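Local coordinates for protein aminotransferase (Psychrobacter arcticus 273-4, PDB 3IF2) that probably transfers amino groups between amino acids and 2-oxo acids, perhaps as a valine–pyruvate transaminase, using pyridoxal 5'-phosphate as cofactor, at residues 114-119 with 159-164; 121-126 with 241-246. All coordinates share one frame; numbering follows the deposited sequence. Where two conformers were deposited one is given.

In the fold
After several N-terminal helices and strand 109-112, the chain enters helix 115-125, which serves both contacts: residues 114-119 at its start belong to contact 1 and residues 121-126 at its end to contact 2. The chain then runs through strands 128-131 and 142-149, and the loop after them returns at 159-164 to close contact 1. Only later, beyond strand 207-213 and helix 225-237, does strand 242-245 close contact 2, so the two closures cross. Together they set one helix between a loop and the large mixed sheet. Asn124 joins them directly, its side chain bonding to the backbone of Val161 and Val163, and both contacts reach the same cofactor.

Contact 1. Residues 114-119 with 159-164; sequences GSQNAF and SDVHVE. With PLP (pyridoxal-5'-phosphate), chain C.
With CG anti to its backbone N (chi1 -173°) and a bend at chi2 (66°), the side chain of Gln116 carries its amide to Val161, while Val161, whose CB faces the helix, sets CG1 anti to its own carbonyl carbon, which leaves CG1 for the Gln116 amide and CG2 for the backbone of Phe119. Gln116 NE2 lies 3.6 Å from Val161 CG1, the two side chains passing at a slant. The other branch, Val161 CG2, rests 3.9 Å from the carbonyl oxygen Phe119 O. A short branched residue suits this place because each methyl finds a different part of the helix. The amide nitrogen has polar partners besides: it bonds to Gly157 O and to Val303 O of the second subunit, which also packs on Val161.

The helix start is the phosphate-binding turn of a fold-type I, aspartate aminotransferase-like enzyme. Gly114 occupies the N-cap position with positive phi, and a side chain there would run into the phosphate oxygen O1P. Beyond it, Ser115 N donates to PLP O2P at 2.8 Å and a fairly straight 159°, and Gln116 N to PLP O1P at 3.1 Å. The N-terminal end of the helix would also be expected to favour the phosphate's negative charge, and Arg283 is also hydrogen-bonded to the cofactor. Phe119, one turn on, turns its ring edge to the cofactor, with Phe119 CE2 3.7 Å from PLP C6 and that carbon near the ring plane. One face of the phenyl lies beneath Ser115 O, which sits 3.0 Å above its plane toward the rim.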
loop_
_atom_site.group_PDB
_atom_site.type_symbol
_atom_site.label_atom_id
_atom_site.label_comp_id
_atom_site.label_asym_id
_atom_site.label_seq_id
_atom_site.Cartn_x
_atom_site.Cartn_y
_atom_site.Cartn_z
ATOM N N GLY A 114 6.276 -1.950 1.029
ATOM C CA GLY A 114 6.846 -3.076 1.788
ATOM C C GLY A 114 6.866 -4.325 0.898
ATOM O O GLY A 114 6.153 -4.382 -0.117
ATOM N N SER A 115 7.699 -5.312 1.229
ATOM C CA SER A 115 7.747 -6.580 0.465
ATOM C C SER A 115 6.434 -7.366 0.529
ATOM O O SER A 115 6.150 -8.130 -0.362
ATOM C CB SER A 115 8.919 -7.465 0.896
ATOM O OG SER A 115 10.116 -6.950 0.361
ATOM N N GLN A 116 5.631 -7.159 1.584
ATOM C CA GLN A 116 4.309 -7.803 1.723
ATOM C C GLN A 116 3.393 -7.426 0.537
ATOM O O GLN A 116 2.674 -8.271 -0.015
ATOM C CB GLN A 116 3.638 -7.387 3.038
ATOM C CG GLN A 116 2.316 -8.142 3.385
ATOM C CD GLN A 116 2.515 -9.613 3.663
ATOM O OE1 GLN A 116 3.618 -10.049 4.019
ATOM N NE2 GLN A 116 1.441 -10.386 3.523
ATOM N N ASN A 117 3.440 -6.145 0.167
ATOM C CA ASN A 117 2.734 -5.608 -0.992
ATOM C C ASN A 117 3.262 -6.316 -2.246
ATOM O O ASN A 117 2.484 -6.698 -3.129
ATOM C CB ASN A 117 2.979 -4.088 -1.042
ATOM C CG ASN A 117 1.922 -3.312 -1.777
ATOM O OD1 ASN A 117 2.226 -2.323 -2.455
ATOM N ND2 ASN A 117 0.676 -3.689 -1.583
ATOM N N ALA A 118 4.578 -6.531 -2.305
ATOM C CA ALA A 118 5.186 -7.283 -3.409
ATOM C C ALA A 118 4.627 -8.719 -3.495
ATOM O O ALA A 118 4.320 -9.178 -4.588
ATOM C CB ALA A 118 6.706 -7.304 -3.309
ATOM N N PHE A 119 4.450 -9.400 -2.361
ATOM C CA PHE A 119 3.947 -10.785 -2.387
ATOM C C PHE A 119 2.475 -10.856 -2.722
ATOM O O PHE A 119 2.069 -11.792 -3.406
ATOM C CB PHE A 119 4.256 -11.559 -1.111
ATOM C CG PHE A 119 5.666 -11.437 -0.693
ATOM C CD1 PHE A 119 6.710 -11.722 -1.583
ATOM C CD2 PHE A 119 5.979 -11.003 0.586
ATOM C CE1 PHE A 119 8.038 -11.584 -1.188
ATOM C CE2 PHE A 119 7.275 -10.859 0.970
ATOM C CZ PHE A 119 8.313 -11.154 0.085
ATOM N N SER A 159 0.789 -16.912 3.694
ATOM C CA SER A 159 -0.481 -17.678 3.846
ATOM C C SER A 159 -1.764 -17.236 3.162
ATOM O O SER A 159 -2.384 -18.017 2.447
ATOM C CB SER A 159 -0.853 -17.816 5.331
ATOM O OG SER A 159 0.109 -18.550 6.034
ATOM N N ASP A 160 -2.156 -15.990 3.398
ATOM C CA ASP A 160 -3.500 -15.519 3.020
ATOM C C ASP A 160 -3.595 -14.437 1.949
ATOM O O ASP A 160 -4.661 -13.838 1.797
ATOM C CB ASP A 160 -4.193 -15.040 4.322
ATOM C CG ASP A 160 -4.320 -16.151 5.407
ATOM O OD1 ASP A 160 -4.330 -17.370 5.101
ATOM O OD2 ASP A 160 -4.453 -15.780 6.593
ATOM N N VAL A 161 -2.525 -14.208 1.179
ATOM C CA VAL A 161 -2.537 -13.115 0.182
ATOM C C VAL A 161 -3.382 -13.387 -1.071
ATOM O O VAL A 161 -3.717 -12.446 -1.779
ATOM C CB VAL A 161 -1.116 -12.636 -0.231
ATOM C CG1 VAL A 161 -0.297 -12.227 1.005
ATOM C CG2 VAL A 161 -0.382 -13.681 -1.058
ATOM N N HIS A 162 -3.729 -14.643 -1.362
ATOM C CA HIS A 162 -4.547 -14.922 -2.555
ATOM C C HIS A 162 -5.940 -14.296 -2.447
ATOM O O HIS A 162 -6.526 -14.267 -1.373
ATOM C CB HIS A 162 -4.596 -16.408 -2.895
ATOM C CG HIS A 162 -3.308 -16.916 -3.460
ATOM N ND1 HIS A 162 -2.459 -17.753 -2.763
ATOM C CD2 HIS A 162 -2.705 -16.664 -4.645
ATOM C CE1 HIS A 162 -1.404 -18.020 -3.514
ATOM N NE2 HIS A 162 -1.528 -17.369 -4.661
ATOM N N VAL A 163 -6.415 -13.735 -3.553
ATOM C CA VAL A 163 -7.714 -13.061 -3.612
ATOM C C VAL A 163 -8.909 -14.042 -3.504
ATOM O O VAL A 163 -9.920 -13.689 -2.902
ATOM C CB VAL A 163 -7.801 -12.160 -4.866
ATOM C CG1 VAL A 163 -9.159 -11.571 -4.992
ATOM C CG2 VAL A 163 -6.775 -11.038 -4.771
ATOM N N GLU A 164 -8.785 -15.244 -4.073
ATOM C CA GLU A 164 -9.820 -16.295 -3.987
ATOM C C GLU A 164 -9.164 -17.612 -3.584
ATOM O O GLU A 164 -8.226 -18.040 -4.224
ATOM C CB GLU A 164 -10.602 -16.454 -5.314
ATOM C CG GLU A 164 -11.633 -17.646 -5.291
ATOM C CD GLU A 164 -12.840 -17.539 -6.274
ATOM O OE1 GLU A 164 -12.960 -16.558 -7.038
ATOM O OE2 GLU A 164 -13.703 -18.457 -6.265
HETATM N N1 PLP C . 9.905 -11.551 4.126
HETATM C C2 PLP C . 10.178 -12.168 5.329
HETATM C C2A PLP C . 10.953 -13.447 5.293
HETATM C C3 PLP C . 9.742 -11.578 6.536
HETATM O O3 PLP C . 9.994 -12.154 7.753
HETATM C C4 PLP C . 9.003 -10.371 6.503
HETATM C C4A PLP C . 8.326 -9.933 7.797
HETATM O O4A PLP C . 8.411 -8.770 8.212
HETATM C C5 PLP C . 8.730 -9.755 5.237
HETATM C C6 PLP C . 9.202 -10.379 4.066
HETATM C C5A PLP C . 7.900 -8.465 5.081
HETATM O O4P PLP C . 8.661 -7.280 5.184
HETATM P P PLP C . 8.047 -5.866 4.740
HETATM O O1P PLP C . 6.650 -5.791 4.173
HETATM O O2P PLP C . 9.019 -5.446 3.689
HETATM O O3P PLP C . 8.103 -5.027 5.955
#

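Contact 2. Residues 121-126 with 241-246; sequences YLFNLF and PLIIDN. With PLP (pyridoxal-5'-phosphate), chain C.
The Phe126 ring is covered on one face by Pro241 and on the opposite face by the preceding Leu125, last residue of the helix. This is helix-on-sheet packing in the large PLP-binding domain of a fold-type I aminotransferase, helix 115-125 lying against strand 242-245. Pro241 CG stands 4.1 Å from the Phe126 ring centroid and 11° off the normal, a CH-pi contact for which the compact, aliphatic proline ring is well suited; Leu125 CG lies toward the rim. Phe123 instead offers an edge, its CE1 4.1 Å from Ile243 CD1 near the ring plane. Ile243 fills the middle: CG2, anti to the backbone N, meets Leu122 CD1 at 3.8 Å, while CD1 reaches between Leu122 CB and the Phe123 edge.

Two residues along the strand, Asp245 grips the pyridine nitrogen. Its carboxylate is steadied by Tyr158 OH at OD2 and Ala247 N at OD1. An alanine here would remove the carboxylate, and is likely to leave PLP N1 without its acidic mate and Tyr158 OH without this acceptor. PLP N1 donates to Asp245 OD2 at 2.6 Å and, weakly, to Asp245 OD1 at 3.0 Å.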
loop_
_atom_site.group_PDB
_atom_site.type_symbol
_atom_site.label_atom_id
_atom_site.label_comp_id
_atom_site.label_asym_id
_atom_site.label_seq_id
_atom_site.Cartn_x
_atom_site.Cartn_y
_atom_site.Cartn_z
ATOM N N TYR A 121 1.029 -8.859 -4.778
ATOM C CA TYR A 121 1.039 -8.758 -6.232
ATOM C C TYR A 121 1.535 -10.049 -6.891
ATOM O O TYR A 121 0.783 -10.652 -7.675
ATOM C CB TYR A 121 1.870 -7.564 -6.754
ATOM C CG TYR A 121 1.399 -6.160 -6.378
ATOM C CD1 TYR A 121 0.072 -5.865 -6.056
ATOM C CD2 TYR A 121 2.302 -5.098 -6.445
ATOM C CE1 TYR A 121 -0.316 -4.551 -5.748
ATOM C CE2 TYR A 121 1.940 -3.801 -6.151
ATOM C CZ TYR A 121 0.637 -3.516 -5.796
ATOM O OH TYR A 121 0.271 -2.225 -5.538
ATOM N N LEU A 122 2.763 -10.469 -6.554
ATOM C CA LEU A 122 3.396 -11.628 -7.190
ATOM C C LEU A 122 2.617 -12.955 -7.040
ATOM O O LEU A 122 2.502 -13.700 -8.016
ATOM C CB LEU A 122 4.865 -11.802 -6.742
ATOM C CG LEU A 122 5.894 -10.703 -7.101
ATOM C CD1 LEU A 122 7.227 -10.936 -6.328
ATOM C CD2 LEU A 122 6.118 -10.585 -8.631
ATOM N N PHE A 123 2.059 -13.235 -5.859
ATOM C CA PHE A 123 1.330 -14.490 -5.667
ATOM C C PHE A 123 -0.025 -14.513 -6.379
ATOM O O PHE A 123 -0.466 -15.574 -6.819
ATOM C CB PHE A 123 1.219 -14.891 -4.198
ATOM C CG PHE A 123 2.552 -15.129 -3.492
ATOM C CD1 PHE A 123 3.772 -15.316 -4.168
ATOM C CD2 PHE A 123 2.555 -15.280 -2.116
ATOM C CE1 PHE A 123 4.953 -15.555 -3.452
ATOM C CE2 PHE A 123 3.709 -15.552 -1.428
ATOM C CZ PHE A 123 4.912 -15.688 -2.087
ATOM N N ASN A 124 -0.667 -13.357 -6.500
ATOM C CA ASN A 124 -1.887 -13.221 -7.312
ATOM C C ASN A 124 -1.584 -13.065 -8.806
ATOM O O ASN A 124 -2.447 -13.338 -9.638
ATOM C CB ASN A 124 -2.763 -12.081 -6.783
ATOM C CG ASN A 124 -3.502 -12.476 -5.533
ATOM O OD1 ASN A 124 -4.395 -13.347 -5.582
ATOM N ND2 ASN A 124 -3.153 -11.861 -4.411
ATOM N N LEU A 125 -0.374 -12.628 -9.144
ATOM C CA LEU A 125 0.062 -12.500 -10.543
ATOM C C LEU A 125 0.360 -13.872 -11.142
ATOM O O LEU A 125 0.086 -14.094 -12.313
ATOM C CB LEU A 125 1.308 -11.603 -10.645
ATOM C CG LEU A 125 1.870 -11.219 -12.017
ATOM C CD1 LEU A 125 0.886 -10.337 -12.784
ATOM C CD2 LEU A 125 3.243 -10.519 -11.867
ATOM N N PHE A 126 0.918 -14.781 -10.336
ATOM C CA PHE A 126 1.322 -16.109 -10.778
ATOM C C PHE A 126 0.580 -17.266 -10.117
ATOM O O PHE A 126 0.960 -18.397 -10.305
ATOM C CB PHE A 126 2.823 -16.260 -10.531
ATOM C CG PHE A 126 3.655 -15.342 -11.353
ATOM C CD1 PHE A 126 3.716 -15.515 -12.741
ATOM C CD2 PHE A 126 4.418 -14.321 -10.752
ATOM C CE1 PHE A 126 4.493 -14.675 -13.544
ATOM C CE2 PHE A 126 5.213 -13.458 -11.538
ATOM C CZ PHE A 126 5.247 -13.630 -12.942
ATOM N N PRO A 241 8.859 -18.559 -13.092
ATOM C CA PRO A 241 9.931 -17.869 -12.407
ATOM C C PRO A 241 10.203 -18.393 -11.002
ATOM O O PRO A 241 9.356 -19.072 -10.407
ATOM C CB PRO A 241 9.418 -16.434 -12.349
ATOM C CG PRO A 241 7.991 -16.580 -12.242
ATOM C CD PRO A 241 7.655 -17.713 -13.151
ATOM N N LEU A 242 11.389 -18.041 -10.509
ATOM C CA LEU A 242 11.848 -18.328 -9.155
ATOM C C LEU A 242 11.849 -16.988 -8.401
ATOM O O LEU A 242 12.661 -16.101 -8.690
ATOM C CB LEU A 242 13.242 -18.934 -9.200
ATOM C CG LEU A 242 13.982 -19.221 -7.908
ATOM C CD1 LEU A 242 13.134 -20.069 -6.970
ATOM C CD2 LEU A 242 15.317 -19.907 -8.263
ATOM N N ILE A 243 10.908 -16.840 -7.470
ATOM C CA ILE A 243 10.758 -15.652 -6.655
ATOM C C ILE A 243 11.614 -15.907 -5.427
ATOM O O ILE A 243 11.504 -16.975 -4.834
ATOM C CB ILE A 243 9.287 -15.419 -6.225
ATOM C CG1 ILE A 243 8.336 -15.430 -7.445
ATOM C CG2 ILE A 243 9.160 -14.100 -5.483
ATOM C CD1 ILE A 243 6.899 -15.296 -7.096
ATOM N N ILE A 244 12.457 -14.942 -5.045
ATOM C CA ILE A 244 13.347 -15.075 -3.862
ATOM C C ILE A 244 13.189 -13.853 -2.948
ATOM O O ILE A 244 13.483 -12.728 -3.354
ATOM C CB ILE A 244 14.835 -15.213 -4.243
ATOM C CG1 ILE A 244 15.025 -16.324 -5.285
ATOM C CG2 ILE A 244 15.701 -15.441 -2.959
ATOM C CD1 ILE A 244 16.470 -16.510 -5.684
ATOM N N ASP A 245 12.759 -14.110 -1.708
ATOM C CA ASP A 245 12.514 -13.091 -0.687
ATOM C C ASP A 245 13.792 -12.874 0.128
ATOM O O ASP A 245 14.135 -13.740 0.944
ATOM C CB ASP A 245 11.332 -13.586 0.169
ATOM C CG ASP A 245 10.979 -12.692 1.351
ATOM O OD1 ASP A 245 11.569 -11.608 1.582
ATOM O OD2 ASP A 245 10.008 -13.090 2.040
ATOM N N ASN A 246 14.499 -11.749 -0.117
ATOM C CA ASN A 246 15.709 -11.372 0.665
ATOM C C ASN A 246 15.437 -10.364 1.753
ATOM O O ASN A 246 16.287 -9.534 2.040
ATOM C CB ASN A 246 16.827 -10.803 -0.197
ATOM C CG ASN A 246 17.321 -11.763 -1.162
ATOM O OD1 ASN A 246 16.578 -12.153 -2.063
ATOM N ND2 ASN A 246 18.597 -12.163 -1.024
HETATM N N1 PLP C . 9.905 -11.551 4.126
HETATM C C2 PLP C . 10.178 -12.168 5.329
HETATM C C2A PLP C . 10.953 -13.447 5.293
HETATM C C3 PLP C . 9.742 -11.578 6.536
HETATM O O3 PLP C . 9.994 -12.154 7.753
HETATM C C4 PLP C . 9.003 -10.371 6.503
HETATM C C4A PLP C . 8.326 -9.933 7.797
HETATM O O4A PLP C . 8.411 -8.770 8.212
HETATM C C5 PLP C . 8.730 -9.755 5.237
HETATM C C6 PLP C . 9.202 -10.379 4.066
HETATM C C5A PLP C . 7.900 -8.465 5.081
HETATM O O4P PLP C . 8.661 -7.280 5.184
HETATM P P PLP C . 8.047 -5.866 4.740
HETATM O O1P PLP C . 6.650 -5.791 4.173
HETATM O O2P PLP C . 9.019 -5.446 3.689
HETATM O O3P PLP C . 8.103 -5.027 5.955
#